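Local structure of pesticidal crystal protein Cry2Aa (1I5P) at residues Leu62-Ser67 with Lys71-Glu76. The protein promotes colloid-osmotic lysis by binding to midgut epithelial cells of dipteran and lepidopteran insect larvae. Numbering follows the deposited sequence.
Sequences LKKVGS and KRILSE
Lys64, in the last turn of helix 53-65, faces Ile73, just ahead of helix 74-81, with their CA atoms 7.0 Å apart. On the helix 53-65 side, the contact is made by the Lys64 side chain from CB to NZ. Its chain bends about the CB-CG bond (chi2 -65°) and runs extended from there to NZ. The aliphatic part runs alongside Ile73, the two side chains pointing in opposite senses, with Lys64 CG 3.7 Å from Ile73 CG1. The ammonium group then has three partners. Lys64 NZ donates to the backbone Arg72 O at 2.9 Å, tilted 29° from the carbonyl plane. It also forms a salt bridge with Glu76, where NZ lies 2.9 Å from OE2 and approaches from outside the carboxylate plane, 54° above it. The third partner is a water that accepts from Lys64 NZ at 3.0 Å and from Arg72 N. Both segments belong to the N-terminal helical bundle domain of the delta-endotoxin fold, and the contact spans the short loop between two consecutive helices. The CB of Arg72 is directed away from Lys64, and its guanidinium forms a salt bridge with Asp132 of helix 107-135 through NH1. Ile73 also packs on Phe60 and Leu61 and on Ser186 and Arg189 of helix 170-193. From that helix, Asp190 accepts from Ile73 N and Leu74 N.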
loop_
_atom_site.group_PDB
_atom_site.type_symbol
_atom_site.label_atom_id
_atom_site.label_comp_id
_atom_site.label_asym_id
_atom_site.label_seq_id
_atom_site.Cartn_x
_atom_site.Cartn_y
_atom_site.Cartn_z
ATOM N N LEU A 62 4.574 -0.761 -11.800
ATOM C CA LEU A 62 4.551 0.636 -11.375
ATOM C C LEU A 62 5.424 1.478 -12.312
ATOM O O LEU A 62 5.034 2.568 -12.716
ATOM C CB LEU A 62 5.062 0.763 -9.932
ATOM C CG LEU A 62 4.083 0.397 -8.800
ATOM C CD1 LEU A 62 4.828 0.254 -7.482
ATOM C CD2 LEU A 62 3.001 1.468 -8.701
ATOM N N LYS A 63 6.594 0.954 -12.668
ATOM C CA LYS A 63 7.512 1.662 -13.557
ATOM C C LYS A 63 7.031 1.746 -15.008
ATOM O O LYS A 63 7.347 2.703 -15.713
ATOM C CB LYS A 63 8.893 1.010 -13.504
ATOM C CG LYS A 63 9.659 1.303 -12.223
ATOM C CD LYS A 63 11.027 0.649 -12.227
ATOM C CE LYS A 63 11.883 1.158 -11.081
ATOM N NZ LYS A 63 12.324 2.570 -11.259
ATOM N N LYS A 64 6.280 0.742 -15.456
ATOM C CA LYS A 64 5.752 0.748 -16.816
ATOM C C LYS A 64 4.707 1.849 -16.950
ATOM O O LYS A 64 4.692 2.602 -17.927
ATOM C CB LYS A 64 5.112 -0.602 -17.153
ATOM C CG LYS A 64 6.104 -1.675 -17.569
ATOM C CD LYS A 64 6.797 -1.307 -18.878
ATOM C CE LYS A 64 7.710 -2.427 -19.357
ATOM N NZ LYS A 64 8.450 -2.061 -20.593
ATOM N N VAL A 65 3.830 1.929 -15.956
ATOM C CA VAL A 65 2.765 2.928 -15.930
ATOM C C VAL A 65 3.350 4.310 -15.636
ATOM O O VAL A 65 2.837 5.331 -16.099
ATOM C CB VAL A 65 1.728 2.585 -14.832
ATOM C CG1 VAL A 65 0.722 3.727 -14.666
ATOM C CG2 VAL A 65 1.008 1.291 -15.185
ATOM N N GLY A 66 4.430 4.324 -14.861
ATOM C CA GLY A 66 5.066 5.572 -14.480
ATOM C C GLY A 66 5.902 6.246 -15.549
ATOM O O GLY A 66 6.420 7.338 -15.335
ATOM N N SER A 67 6.029 5.608 -16.707
ATOM C CA SER A 67 6.827 6.175 -17.792
ATOM C C SER A 67 6.223 5.923 -19.174
ATOM O O SER A 67 5.824 4.805 -19.495
ATOM C CB SER A 67 8.244 5.608 -17.737
ATOM O OG SER A 67 8.977 6.010 -18.874
ATOM N N LYS A 71 5.430 1.248 -23.223
ATOM C CA LYS A 71 4.399 0.913 -24.193
ATOM C C LYS A 71 4.116 -0.586 -24.267
ATOM O O LYS A 71 2.995 -0.996 -24.572
ATOM C CB LYS A 71 4.812 1.401 -25.588
ATOM C CG LYS A 71 4.931 2.910 -25.738
ATOM C CD LYS A 71 3.568 3.580 -25.710
ATOM C CE LYS A 71 3.670 5.071 -26.043
ATOM N NZ LYS A 71 2.328 5.688 -26.197
ATOM N N ARG A 72 5.130 -1.401 -23.994
ATOM C CA ARG A 72 4.969 -2.844 -24.064
ATOM C C ARG A 72 5.379 -3.502 -22.752
ATOM O O ARG A 72 6.523 -3.378 -22.302
ATOM C CB ARG A 72 5.799 -3.404 -25.220
ATOM C CG ARG A 72 5.477 -4.836 -25.581
ATOM C CD ARG A 72 6.375 -5.327 -26.710
ATOM N NE ARG A 72 6.142 -6.738 -27.016
ATOM C CZ ARG A 72 6.862 -7.446 -27.880
ATOM N NH1 ARG A 72 7.869 -6.880 -28.534
ATOM N NH2 ARG A 72 6.573 -8.721 -28.093
ATOM N N ILE A 73 4.434 -4.212 -22.150
ATOM C CA ILE A 73 4.663 -4.868 -20.872
ATOM C C ILE A 73 4.863 -6.380 -20.933
ATOM O O ILE A 73 5.800 -6.909 -20.339
ATOM C CB ILE A 73 3.475 -4.608 -19.906
ATOM C CG1 ILE A 73 3.342 -3.115 -19.607
ATOM C CG2 ILE A 73 3.675 -5.386 -18.611
ATOM C CD1 ILE A 73 2.071 -2.760 -18.827
ATOM N N LEU A 74 3.975 -7.064 -21.647
ATOM C CA LEU A 74 3.991 -8.525 -21.714
ATOM C C LEU A 74 5.317 -9.249 -21.925
ATOM O O LEU A 74 5.589 -10.237 -21.247
ATOM C CB LEU A 74 2.979 -9.022 -22.750
ATOM C CG LEU A 74 2.560 -10.484 -22.524
ATOM C CD1 LEU A 74 1.813 -10.588 -21.191
ATOM C CD2 LEU A 74 1.686 -10.980 -23.667
ATOM N N SER A 75 6.146 -8.778 -22.850
ATOM C CA SER A 75 7.416 -9.458 -23.097
ATOM C C SER A 75 8.352 -9.452 -21.890
ATOM O O SER A 75 8.890 -10.492 -21.517
ATOM C CB SER A 75 8.132 -8.849 -24.300
ATOM O OG SER A 75 9.304 -9.587 -24.578
ATOM N N GLU A 76 8.551 -8.290 -21.280
ATOM C CA GLU A 76 9.428 -8.216 -20.123
ATOM C C GLU A 76 8.770 -8.856 -18.908
ATOM O O GLU A 76 9.442 -9.486 -18.096
ATOM C CB GLU A 76 9.810 -6.759 -19.843
ATOM C CG GLU A 76 10.765 -6.192 -20.889
ATOM C CD GLU A 76 10.963 -4.691 -20.780
ATOM O OE1 GLU A 76 11.635 -4.116 -21.662
ATOM O OE2 GLU A 76 10.449 -4.085 -19.821
HETATM O O HOH W 1 7.974 -0.709 -23.277
#